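PDB 3I4K: muconate lactonizing enzyme from Corynebacterium glutamicum, which belongs to the enolase superfamily, joining an enolase-type N-terminal domain to a TIM-barrel-like C-terminal domain that holds a magnesium ion. Local coordinates for residues Met249-Val254 / Ala273-Lys278; Trp255-Ala260 / Lys286-Ile291; Ala269-Leu274 / Gly296-Gly301. All coordinates share one frame; numbering follows the deposited sequence.

In the fold
The three contacts belong to one sector of the barrel-like C-terminal domain. Interactions 1 and 3 are both buried and share strand 271-274, which pairs with strand 247-250 on one edge and strand 298-301 on the other. Interaction 1 sits where the strands run out into loops, and is largely ionic, with lysines, a carboxylate and magnesium. Interaction 3 is regular parallel pairing, held by backbone bonds and apolar side chains. Interaction 2 lies farther out and is partly buried: segments 255-260 and 286-291, on helices 257-266 and 282-294, meet through aliphatic groups with no hydrogen bond across, beside the second subunit.

Interaction 1: residues Met249-Val254 / Ala273-Lys278; sequences MADESV and ALKTTK. With MG (magnesium ion), chain J.
Asp251 rests its carboxylate against the methyl group of Ala273, Asp251 CG lying 4.0 Å from Ala273 CB, and shares its two oxygens between a metal and two lysines. OD2 of Asp251 binds the magnesium ion at 2.0 Å and also accepts, through its syn lone pair, from Lys275 NZ at 3.0 Å. Lys275 reaches it with a chain fully extended beyond CG, crossing Asp251 at about a right angle, and makes a weaker bond to OD1. The second lysine comes in at the flank of OD1: Lys278 NZ meets Asp251 OD1 at 2.8 Å on the anti side, 22° out of the carboxylate plane. A bend at chi3 (57°) turns Lys278 NZ back toward a cluster of oxygens: Asp251 OD1, Ala273 O (2.7 Å) and Asp251 O (3.0 Å) match its three protons, and Val254 O is a further weak contact. Asp251 O is gripped from its opposite face by Val254 N, which closes a type I turn. The carboxylate is thus held by two lysines as well as the metal. On the strands themselves Ala273 N donates to Ala250 O (2.9 Å), and the CG of selenomethionine Met249 packs on Ala273 CB. Asp200 and Glu226 complete the protein's share of the magnesium site from neighbouring strands, Tyr105 of helix 104-121 touches Lys278, and the contact joins the two strands of the unit 247-250, 257-266, 271-274.

Interaction 2: residues Trp255-Ala260 / Lys286-Ile291; sequences WTPAEA and KKIAAI
Ile288 and Ile291, one turn apart on helix 282-294, carry the apolar contact with the first turn of helix 257-266. Ile288 sends its CD1 against the peptide that leads into that helix, 3.4 Å from Thr256 C, and the same methyl touches Pro257 CD at 4.1 Å and, more loosely, the methyl of Ala260. Its CB does not aim straight at the partner; with CG1 set beside the backbone N (chi1 -60°), the branch swings across and delivers its end methyl there. Ile291 divides its two branches: CD1 lies 3.6 Å from Pro257 CB, while CG2 meets Ala260 CB at 4.0 Å. The proline ring is therefore hemmed in by both isoleucines and, at CG, by the aliphatic stem of Lys287, whose CB stands 3.8 Å from Pro257 CG.

The side-chain hydrogen bonds lie within 255-260 and do not cross the contact. Thr256 is the N-cap, its OG1 accepting from Glu259 N at 3.1 Å, and Glu259 OE1 in return takes Thr256 N, the reciprocal pair of a capping box. Trp255 N adds a shorter bond to the same OE1, at 2.7 Å, so that one carboxylate oxygen gathers two backbone N-H groups ahead of the helix.

Charge is directed elsewhere: the extended chain of Lys287 leads its NZ away, to Glu284 and to Glu293 of the second subunit. Pro257 and Ile291 also pack on Ala294 of that subunit. Inward, Ile288 rests on Ile272 and Leu274 of strand 271-274. Consecutive helices packed side by side over the parallel strands, as here, are characteristic of the outer layer of a TIM-type barrel.

Interaction 3: residues Ala269-Leu274 / Gly296-Gly301; sequences ADVIAL and GLACHG
Two neighbouring parallel strands of the barrel, 271-274 and 298-301, pair here as the ends of a beta-alpha-beta unit whose helix is 282-294. Across the pair, Ala298 N donates to Asp270 O (3.1 Å), Ile272 N to Ala298 O (2.9 Å), His300 N to Ile272 O (3.0 Å) and Leu274 N to His300 O (3.0 Å), the alternation expected of parallel strands. The strand axes diverge by 33°, in keeping with a twisted sheet. A water extends the join at its beginning, donating to both Asp270 O and Gly296 O; Gly296, at positive phi, ends the preceding helix in a Schellman motif.

Side chains pack on both faces. On one, Val271 CG1, placed anti to the backbone N (chi1 -167°), approaches His300 CB at 4.0 Å and the methyl of Ala298; selenomethionine Met249 of the next strand touches Val271 and His300. On the other, Leu274 CD2 meets Cys299 SG at 4.0 Å, both beneath helix 282-294. Leu297, just before its strand, sets both its methyls against Ala269 O, CD2 coming within 3.2 Å, and brings CD1 to 4.2 Å from Ile272 CD1. The ring of His300 has its partner elsewhere, ND1 bonding to Tyr326 O. Cohesion between these strands thus comes from main-chain bonds and apolar contacts, with no salt bridge, so the pairing probably depends little on charged side chains.

Interaction 1: residues Met249-Val254 / Ala273-Lys278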
HETATM    1  N   MSE A 249     -15.824   2.226 -15.369  1.00 29.45           N
HETATM    2  CA  MSE A 249     -15.030   1.436 -14.430  1.00 29.96           C
HETATM    3  C   MSE A 249     -13.985   0.692 -15.257  1.00 29.14           C
HETATM    4  O   MSE A 249     -14.323   0.016 -16.237  1.00 28.08           O
HETATM    5  CB  MSE A 249     -15.900   0.435 -13.644  1.00 31.62           C
HETATM    6  CG  MSE A 249     -15.076  -0.567 -12.814  1.00 32.77           C
HETATM    7 SE   MSE A 249     -16.005  -1.283 -11.253  1.00 45.45          SE
HETATM    8  CE  MSE A 249     -17.092  -2.626 -12.164  1.00 38.46           C
ATOM      9  N   ALA A 250     -12.719   0.837 -14.879  1.00 27.43           N
ATOM     10  CA  ALA A 250     -11.635   0.184 -15.602  1.00 28.21           C
ATOM     11  C   ALA A 250     -11.408  -1.201 -15.019  1.00 29.73           C
ATOM     12  O   ALA A 250     -11.369  -1.365 -13.802  1.00 30.34           O
ATOM     13  CB  ALA A 250     -10.349   1.019 -15.499  1.00 27.14           C
ATOM     14  N   ASP A 251     -11.283  -2.193 -15.895  1.00 30.32           N
ATOM     15  CA  ASP A 251     -11.045  -3.563 -15.477  1.00 29.15           C
ATOM     16  C   ASP A 251      -9.817  -4.088 -16.211  1.00 29.55           C
ATOM     17  O   ASP A 251      -8.729  -4.097 -15.650  1.00 29.19           O
ATOM     18  CB  ASP A 251     -12.270  -4.436 -15.777  1.00 32.09           C
ATOM     19  CG  ASP A 251     -12.176  -5.821 -15.149  1.00 32.77           C
ATOM     20  OD1 ASP A 251     -11.108  -6.159 -14.587  1.00 32.33           O
ATOM     21  OD2 ASP A 251     -13.174  -6.571 -15.234  1.00 37.08           O
ATOM     22  N   GLU A 252      -9.961  -4.502 -17.472  1.00 31.27           N
ATOM     23  CA  GLU A 252      -8.785  -5.004 -18.181  1.00 30.96           C
ATOM     24  C   GLU A 252      -7.713  -3.937 -18.351  1.00 30.06           C
ATOM     25  O   GLU A 252      -6.551  -4.266 -18.557  1.00 31.15           O
ATOM     26  CB  GLU A 252      -9.133  -5.623 -19.548  1.00 36.01           C
ATOM     27  CG  GLU A 252     -10.528  -5.371 -20.080  1.00 41.85           C
ATOM     28  CD  GLU A 252     -11.605  -6.224 -19.432  1.00 39.95           C
ATOM     29  OE1 GLU A 252     -11.930  -7.320 -19.942  1.00 41.92           O
ATOM     30  OE2 GLU A 252     -12.140  -5.786 -18.406  1.00 43.75           O
ATOM     31  N   SER A 253      -8.088  -2.663 -18.270  1.00 27.84           N
ATOM     32  CA  SER A 253      -7.102  -1.593 -18.391  1.00 28.95           C
ATOM     33  C   SER A 253      -6.207  -1.503 -17.154  1.00 30.13           C
ATOM     34  O   SER A 253      -5.121  -0.927 -17.222  1.00 31.03           O
ATOM     35  CB  SER A 253      -7.778  -0.226 -18.576  1.00 29.78           C
ATOM     36  OG  SER A 253      -8.365  -0.090 -19.854  1.00 31.26           O
ATOM     37  N   VAL A 254      -6.647  -2.054 -16.025  1.00 28.60           N
ATOM     38  CA  VAL A 254      -5.844  -1.962 -14.804  1.00 29.16           C
ATOM     39  C   VAL A 254      -5.544  -3.280 -14.096  1.00 28.94           C
ATOM     40  O   VAL A 254      -6.397  -3.826 -13.414  1.00 30.87           O
ATOM     41  CB  VAL A 254      -6.505  -1.015 -13.749  1.00 27.85           C
ATOM     42  CG1 VAL A 254      -5.650  -0.974 -12.467  1.00 25.37           C
ATOM     43  CG2 VAL A 254      -6.663   0.399 -14.323  1.00 27.57           C
ATOM     44  N   ALA A 273     -11.850  -1.616 -10.986  1.00 30.87           N
ATOM     45  CA  ALA A 273     -12.266  -2.960 -10.582  1.00 30.30           C
ATOM     46  C   ALA A 273     -11.039  -3.643  -9.995  1.00 31.23           C
ATOM     47  O   ALA A 273     -10.192  -4.144 -10.726  1.00 33.19           O
ATOM     48  CB  ALA A 273     -12.786  -3.740 -11.795  1.00 27.93           C
ATOM     49  N   LEU A 274     -10.939  -3.636  -8.670  1.00 32.71           N
ATOM     50  CA  LEU A 274      -9.805  -4.234  -7.982  1.00 31.91           C
ATOM     51  C   LEU A 274     -10.064  -5.702  -7.661  1.00 31.92           C
ATOM     52  O   LEU A 274     -11.036  -6.043  -6.997  1.00 34.65           O
ATOM     53  CB  LEU A 274      -9.505  -3.405  -6.724  1.00 30.23           C
ATOM     54  CG  LEU A 274      -8.765  -3.812  -5.448  1.00 33.94           C
ATOM     55  CD1 LEU A 274      -7.862  -5.014  -5.630  1.00 33.45           C
ATOM     56  CD2 LEU A 274      -7.986  -2.585  -4.982  1.00 26.76           C
ATOM     57  N   LYS A 275      -9.187  -6.564  -8.165  1.00 31.80           N
ATOM     58  CA  LYS A 275      -9.300  -8.003  -7.963  1.00 31.88           C
ATOM     59  C   LYS A 275      -7.946  -8.514  -7.484  1.00 32.53           C
ATOM     60  O   LYS A 275      -6.926  -8.322  -8.158  1.00 32.68           O
ATOM     61  CB  LYS A 275      -9.657  -8.696  -9.280  1.00 31.30           C
ATOM     62  CG  LYS A 275     -10.837  -8.094 -10.018  1.00 28.24           C
ATOM     63  CD  LYS A 275     -11.113  -8.854 -11.321  1.00 29.71           C
ATOM     64  CE  LYS A 275     -12.286  -8.241 -12.083  1.00 28.53           C
ATOM     65  NZ  LYS A 275     -12.459  -8.823 -13.435  1.00 27.95           N
ATOM     66  N   THR A 276      -7.935  -9.167  -6.327  1.00 32.59           N
ATOM     67  CA  THR A 276      -6.697  -9.688  -5.766  1.00 33.05           C
ATOM     68  C   THR A 276      -6.006 -10.666  -6.707  1.00 32.67           C
ATOM     69  O   THR A 276      -4.782 -10.783  -6.709  1.00 32.39           O
ATOM     70  CB  THR A 276      -6.965 -10.353  -4.396  1.00 35.65           C
ATOM     71  OG1 THR A 276      -7.990 -11.353  -4.532  1.00 36.22           O
ATOM     72  CG2 THR A 276      -7.431  -9.300  -3.394  1.00 33.92           C
ATOM     73  N   THR A 277      -6.791 -11.350  -7.530  1.00 34.20           N
ATOM     74  CA  THR A 277      -6.231 -12.305  -8.476  1.00 34.13           C
ATOM     75  C   THR A 277      -5.537 -11.617  -9.655  1.00 35.60           C
ATOM     76  O   THR A 277      -4.374 -11.911  -9.965  1.00 34.99           O
ATOM     77  CB  THR A 277      -7.325 -13.266  -9.008  1.00 34.90           C
ATOM     78  OG1 THR A 277      -8.505 -12.526  -9.349  1.00 37.38           O
ATOM     79  CG2 THR A 277      -7.678 -14.305  -7.939  1.00 32.57           C
ATOM     80  N   LYS A 278      -6.246 -10.692 -10.293  1.00 32.96           N
ATOM     81  CA  LYS A 278      -5.719  -9.960 -11.437  1.00 32.79           C
ATOM     82  C   LYS A 278      -4.507  -9.086 -11.103  1.00 33.54           C
ATOM     83  O   LYS A 278      -3.646  -8.884 -11.951  1.00 30.82           O
ATOM     84  CB  LYS A 278      -6.818  -9.089 -12.046  1.00 33.27           C
ATOM     85  CG  LYS A 278      -6.349  -8.156 -13.174  1.00 32.95           C
ATOM     86  CD  LYS A 278      -7.475  -7.205 -13.623  1.00 30.72           C
ATOM     87  CE  LYS A 278      -8.021  -6.377 -12.454  1.00 30.95           C
ATOM     88  NZ  LYS A 278      -9.002  -5.334 -12.898  1.00 28.74           N
TER
HETATM   89 MG    MG J 385     -15.039  -6.871 -15.946  1.00 28.28          MG
HETATM   90  O   HOH W   1     -14.454  -5.936 -17.727  1.00 33.52           O

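Interaction 2: residues Trp255-Ala260 / Lys286-Ile291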
ATOM      1  N   TRP A 255      -4.318  -3.766 -14.257  1.00 31.52           N
ATOM      2  CA  TRP A 255      -3.861  -4.992 -13.599  1.00 32.97           C
ATOM      3  C   TRP A 255      -2.760  -4.608 -12.589  1.00 32.41           C
ATOM      4  O   TRP A 255      -2.712  -5.120 -11.468  1.00 34.63           O
ATOM      5  CB  TRP A 255      -3.196  -5.950 -14.589  1.00 32.63           C
ATOM      6  CG  TRP A 255      -4.019  -6.602 -15.644  1.00 33.59           C
ATOM      7  CD1 TRP A 255      -4.959  -6.024 -16.440  1.00 33.80           C
ATOM      8  CD2 TRP A 255      -3.804  -7.921 -16.167  1.00 35.02           C
ATOM      9  NE1 TRP A 255      -5.333  -6.896 -17.446  1.00 35.53           N
ATOM     10  CE2 TRP A 255      -4.635  -8.067 -17.299  1.00 34.55           C
ATOM     11  CE3 TRP A 255      -2.977  -8.989 -15.791  1.00 33.92           C
ATOM     12  CZ2 TRP A 255      -4.662  -9.241 -18.065  1.00 36.32           C
ATOM     13  CZ3 TRP A 255      -3.002 -10.159 -16.554  1.00 37.30           C
ATOM     14  CH2 TRP A 255      -3.839 -10.272 -17.679  1.00 35.65           C
ATOM     15  N   THR A 256      -1.871  -3.718 -13.017  1.00 30.62           N
ATOM     16  CA  THR A 256      -0.729  -3.290 -12.208  1.00 30.14           C
ATOM     17  C   THR A 256      -0.799  -1.854 -11.663  1.00 29.45           C
ATOM     18  O   THR A 256      -1.571  -1.030 -12.149  1.00 28.23           O
ATOM     19  CB  THR A 256       0.560  -3.397 -13.035  1.00 32.00           C
ATOM     20  OG1 THR A 256       0.614  -2.305 -13.960  1.00 32.62           O
ATOM     21  CG2 THR A 256       0.585  -4.705 -13.837  1.00 32.25           C
ATOM     22  N   PRO A 257       0.011  -1.551 -10.628  1.00 30.37           N
ATOM     23  CA  PRO A 257       0.064  -0.216 -10.012  1.00 28.51           C
ATOM     24  C   PRO A 257       0.356   0.833 -11.083  1.00 28.98           C
ATOM     25  O   PRO A 257      -0.265   1.897 -11.118  1.00 29.22           O
ATOM     26  CB  PRO A 257       1.214  -0.345  -9.009  1.00 31.01           C
ATOM     27  CG  PRO A 257       1.073  -1.781  -8.536  1.00 29.20           C
ATOM     28  CD  PRO A 257       0.799  -2.532  -9.844  1.00 28.50           C
ATOM     29  N   ALA A 258       1.305   0.520 -11.958  1.00 27.18           N
ATOM     30  CA  ALA A 258       1.667   1.420 -13.053  1.00 28.38           C
ATOM     31  C   ALA A 258       0.446   1.707 -13.943  1.00 30.39           C
ATOM     32  O   ALA A 258       0.229   2.846 -14.385  1.00 28.62           O
ATOM     33  CB  ALA A 258       2.811   0.812 -13.894  1.00 26.72           C
ATOM     34  N   GLU A 259      -0.358   0.680 -14.202  1.00 30.67           N
ATOM     35  CA  GLU A 259      -1.538   0.875 -15.029  1.00 29.92           C
ATOM     36  C   GLU A 259      -2.603   1.656 -14.249  1.00 27.49           C
ATOM     37  O   GLU A 259      -3.392   2.379 -14.838  1.00 26.24           O
ATOM     38  CB  GLU A 259      -2.085  -0.476 -15.517  1.00 30.42           C
ATOM     39  CG  GLU A 259      -1.067  -1.263 -16.340  1.00 31.61           C
ATOM     40  CD  GLU A 259      -1.606  -2.591 -16.845  1.00 33.14           C
ATOM     41  OE1 GLU A 259      -2.333  -3.275 -16.089  1.00 35.86           O
ATOM     42  OE2 GLU A 259      -1.295  -2.952 -17.997  1.00 34.52           O
ATOM     43  N   ALA A 260      -2.629   1.527 -12.926  1.00 27.29           N
ATOM     44  CA  ALA A 260      -3.604   2.298 -12.150  1.00 27.13           C
ATOM     45  C   ALA A 260      -3.216   3.789 -12.224  1.00 28.29           C
ATOM     46  O   ALA A 260      -4.073   4.678 -12.290  1.00 27.98           O
ATOM     47  CB  ALA A 260      -3.620   1.835 -10.701  1.00 25.43           C
ATOM     48  N   LYS A 286      -2.974  -3.967  -2.500  1.00 31.58           N
ATOM     49  CA  LYS A 286      -2.891  -2.816  -1.589  1.00 32.47           C
ATOM     50  C   LYS A 286      -2.351  -1.606  -2.348  1.00 31.78           C
ATOM     51  O   LYS A 286      -2.755  -0.464  -2.100  1.00 30.61           O
ATOM     52  CB  LYS A 286      -1.954  -3.100  -0.408  1.00 32.67           C
ATOM     53  CG  LYS A 286      -2.581  -3.856   0.751  1.00 33.83           C
ATOM     54  CD  LYS A 286      -3.753  -3.091   1.356  1.00 35.23           C
ATOM     55  CE  LYS A 286      -4.247  -3.765   2.619  1.00 37.38           C
ATOM     56  NZ  LYS A 286      -5.392  -3.014   3.198  1.00 38.18           N
ATOM     57  N   LYS A 287      -1.427  -1.866  -3.271  1.00 32.87           N
ATOM     58  CA  LYS A 287      -0.829  -0.795  -4.060  1.00 31.21           C
ATOM     59  C   LYS A 287      -1.859  -0.176  -4.997  1.00 30.68           C
ATOM     60  O   LYS A 287      -1.919   1.048  -5.138  1.00 27.78           O
ATOM     61  CB  LYS A 287       0.367  -1.327  -4.851  1.00 32.03           C
ATOM     62  CG  LYS A 287       1.440  -1.964  -3.963  1.00 32.64           C
ATOM     63  CD  LYS A 287       2.636  -2.393  -4.786  1.00 31.31           C
ATOM     64  CE  LYS A 287       3.645  -3.169  -3.956  1.00 34.14           C
ATOM     65  NZ  LYS A 287       4.754  -3.652  -4.817  1.00 30.46           N
ATOM     66  N   ILE A 288      -2.680  -1.015  -5.627  1.00 31.31           N
ATOM     67  CA  ILE A 288      -3.705  -0.502  -6.534  1.00 29.06           C
ATOM     68  C   ILE A 288      -4.599   0.450  -5.746  1.00 29.96           C
ATOM     69  O   ILE A 288      -4.896   1.556  -6.190  1.00 30.98           O
ATOM     70  CB  ILE A 288      -4.614  -1.633  -7.107  1.00 28.18           C
ATOM     71  CG1 ILE A 288      -3.785  -2.658  -7.889  1.00 29.45           C
ATOM     72  CG2 ILE A 288      -5.696  -1.019  -7.997  1.00 27.08           C
ATOM     73  CD1 ILE A 288      -3.235  -2.183  -9.250  1.00 27.47           C
ATOM     74  N   ALA A 289      -5.025   0.012  -4.565  1.00 30.76           N
ATOM     75  CA  ALA A 289      -5.904   0.820  -3.728  1.00 30.34           C
ATOM     76  C   ALA A 289      -5.285   2.160  -3.325  1.00 30.03           C
ATOM     77  O   ALA A 289      -5.960   3.197  -3.338  1.00 29.03           O
ATOM     78  CB  ALA A 289      -6.301   0.033  -2.482  1.00 28.40           C
ATOM     79  N   ALA A 290      -4.005   2.129  -2.960  1.00 31.19           N
ATOM     80  CA  ALA A 290      -3.289   3.339  -2.544  1.00 32.03           C
ATOM     81  C   ALA A 290      -3.289   4.383  -3.655  1.00 31.14           C
ATOM     82  O   ALA A 290      -3.572   5.552  -3.416  1.00 30.80           O
ATOM     83  CB  ALA A 290      -1.852   2.992  -2.177  1.00 31.34           C
ATOM     84  N   ILE A 291      -2.962   3.942  -4.868  1.00 29.89           N
ATOM     85  CA  ILE A 291      -2.909   4.838  -6.014  1.00 28.94           C
ATOM     86  C   ILE A 291      -4.302   5.361  -6.352  1.00 28.86           C
ATOM     87  O   ILE A 291      -4.500   6.563  -6.484  1.00 28.14           O
ATOM     88  CB  ILE A 291      -2.270   4.118  -7.217  1.00 27.54           C
ATOM     89  CG1 ILE A 291      -0.800   3.826  -6.893  1.00 26.55           C
ATOM     90  CG2 ILE A 291      -2.401   4.959  -8.482  1.00 22.94           C
ATOM     91  CD1 ILE A 291      -0.178   2.757  -7.774  1.00 28.41           C
TER

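Interaction 3: residues Ala269-Leu274 / Gly296-Gly301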
ATOM      1  N   ALA A 269     -11.229   6.915 -15.679  1.00 30.42           N
ATOM      2  CA  ALA A 269     -12.297   6.213 -14.976  1.00 32.15           C
ATOM      3  C   ALA A 269     -12.537   6.660 -13.539  1.00 33.26           C
ATOM      4  O   ALA A 269     -11.592   6.948 -12.797  1.00 31.65           O
ATOM      5  CB  ALA A 269     -12.016   4.712 -14.986  1.00 32.70           C
ATOM      6  N   ASP A 270     -13.812   6.684 -13.154  1.00 30.52           N
ATOM      7  CA  ASP A 270     -14.218   7.055 -11.806  1.00 29.64           C
ATOM      8  C   ASP A 270     -13.997   5.884 -10.871  1.00 28.33           C
ATOM      9  O   ASP A 270     -13.788   6.063  -9.674  1.00 29.17           O
ATOM     10  CB  ASP A 270     -15.703   7.418 -11.767  1.00 30.08           C
ATOM     11  CG  ASP A 270     -16.011   8.699 -12.505  1.00 30.65           C
ATOM     12  OD1 ASP A 270     -17.204   9.071 -12.577  1.00 37.74           O
ATOM     13  OD2 ASP A 270     -15.074   9.332 -13.013  1.00 28.93           O
ATOM     14  N   VAL A 271     -14.039   4.676 -11.417  1.00 27.02           N
ATOM     15  CA  VAL A 271     -13.882   3.493 -10.581  1.00 27.90           C
ATOM     16  C   VAL A 271     -12.901   2.475 -11.141  1.00 26.90           C
ATOM     17  O   VAL A 271     -12.760   2.333 -12.354  1.00 28.75           O
ATOM     18  CB  VAL A 271     -15.251   2.801 -10.388  1.00 28.97           C
ATOM     19  CG1 VAL A 271     -15.176   1.757  -9.258  1.00 30.79           C
ATOM     20  CG2 VAL A 271     -16.320   3.848 -10.113  1.00 26.12           C
ATOM     21  N   ILE A 272     -12.229   1.759 -10.248  1.00 28.96           N
ATOM     22  CA  ILE A 272     -11.285   0.725 -10.654  1.00 28.96           C
ATOM     23  C   ILE A 272     -11.743  -0.625 -10.103  1.00 30.36           C
ATOM     24  O   ILE A 272     -12.002  -0.760  -8.904  1.00 29.18           O
ATOM     25  CB  ILE A 272      -9.865   0.997 -10.126  1.00 31.91           C
ATOM     26  CG1 ILE A 272      -9.247   2.179 -10.886  1.00 31.20           C
ATOM     27  CG2 ILE A 272      -8.991  -0.254 -10.297  1.00 28.97           C
ATOM     28  CD1 ILE A 272      -7.820   2.454 -10.506  1.00 33.53           C
ATOM     29  N   ALA A 273     -11.850  -1.616 -10.986  1.00 30.87           N
ATOM     30  CA  ALA A 273     -12.266  -2.960 -10.582  1.00 30.30           C
ATOM     31  C   ALA A 273     -11.039  -3.643  -9.995  1.00 31.23           C
ATOM     32  O   ALA A 273     -10.192  -4.144 -10.726  1.00 33.19           O
ATOM     33  CB  ALA A 273     -12.786  -3.740 -11.795  1.00 27.93           C
ATOM     34  N   LEU A 274     -10.939  -3.636  -8.670  1.00 32.71           N
ATOM     35  CA  LEU A 274      -9.805  -4.234  -7.982  1.00 31.91           C
ATOM     36  C   LEU A 274     -10.064  -5.702  -7.661  1.00 31.92           C
ATOM     37  O   LEU A 274     -11.036  -6.043  -6.997  1.00 34.65           O
ATOM     38  CB  LEU A 274      -9.505  -3.405  -6.724  1.00 30.23           C
ATOM     39  CG  LEU A 274      -8.765  -3.812  -5.448  1.00 33.94           C
ATOM     40  CD1 LEU A 274      -7.862  -5.014  -5.630  1.00 33.45           C
ATOM     41  CD2 LEU A 274      -7.986  -2.585  -4.982  1.00 26.76           C
ATOM     42  N   GLY A 296      -8.306   9.980  -6.052  1.00 27.94           N
ATOM     43  CA  GLY A 296      -9.735  10.137  -5.854  1.00 28.80           C
ATOM     44  C   GLY A 296     -10.574   9.111  -6.612  1.00 30.41           C
ATOM     45  O   GLY A 296     -11.774   9.308  -6.814  1.00 31.00           O
ATOM     46  N   LEU A 297      -9.962   8.008  -7.030  1.00 30.11           N
ATOM     47  CA  LEU A 297     -10.713   6.998  -7.775  1.00 32.11           C
ATOM     48  C   LEU A 297     -11.227   5.897  -6.844  1.00 31.92           C
ATOM     49  O   LEU A 297     -10.465   5.307  -6.082  1.00 34.22           O
ATOM     50  CB  LEU A 297      -9.844   6.390  -8.879  1.00 30.43           C
ATOM     51  CG  LEU A 297      -9.159   7.359  -9.857  1.00 32.10           C
ATOM     52  CD1 LEU A 297      -8.570   6.550 -11.008  1.00 31.05           C
ATOM     53  CD2 LEU A 297     -10.139   8.385 -10.399  1.00 28.37           C
ATOM     54  N   ALA A 298     -12.525   5.634  -6.904  1.00 31.45           N
ATOM     55  CA  ALA A 298     -13.118   4.600  -6.066  1.00 30.07           C
ATOM     56  C   ALA A 298     -12.642   3.223  -6.500  1.00 31.72           C
ATOM     57  O   ALA A 298     -12.296   3.020  -7.666  1.00 31.17           O
ATOM     58  CB  ALA A 298     -14.630   4.668  -6.158  1.00 27.62           C
ATOM     59  N   CYS A 299     -12.600   2.288  -5.554  1.00 29.65           N
ATOM     60  CA  CYS A 299     -12.226   0.911  -5.858  1.00 31.41           C
ATOM     61  C   CYS A 299     -13.445   0.023  -5.573  1.00 29.79           C
ATOM     62  O   CYS A 299     -14.149   0.204  -4.576  1.00 29.55           O
ATOM     63  CB  CYS A 299     -11.035   0.446  -5.012  1.00 31.64           C
ATOM     64  SG  CYS A 299      -9.415   1.101  -5.520  1.00 33.02           S
ATOM     65  N   HIS A 300     -13.704  -0.902  -6.486  1.00 31.47           N
ATOM     66  CA  HIS A 300     -14.814  -1.847  -6.378  1.00 31.04           C
ATOM     67  C   HIS A 300     -14.203  -3.212  -6.045  1.00 31.02           C
ATOM     68  O   HIS A 300     -13.153  -3.572  -6.583  1.00 30.76           O
ATOM     69  CB  HIS A 300     -15.545  -1.915  -7.721  1.00 33.32           C
ATOM     70  CG  HIS A 300     -16.740  -2.826  -7.731  1.00 35.32           C
ATOM     71  ND1 HIS A 300     -17.911  -2.529  -7.067  1.00 36.70           N
ATOM     72  CD2 HIS A 300     -16.974  -3.981  -8.401  1.00 36.67           C
ATOM     73  CE1 HIS A 300     -18.816  -3.456  -7.335  1.00 38.15           C
ATOM     74  NE2 HIS A 300     -18.272  -4.347  -8.144  1.00 34.97           N
ATOM     75  N   GLY A 301     -14.834  -3.959  -5.144  1.00 32.98           N
ATOM     76  CA  GLY A 301     -14.323  -5.281  -4.814  1.00 34.77           C
ATOM     77  C   GLY A 301     -14.736  -6.210  -5.946  1.00 37.29           C
ATOM     78  O   GLY A 301     -15.710  -6.955  -5.819  1.00 38.12           O
TER
HETATM   79  O   HOH W   2     -13.958   8.793  -8.784  1.00 31.86           O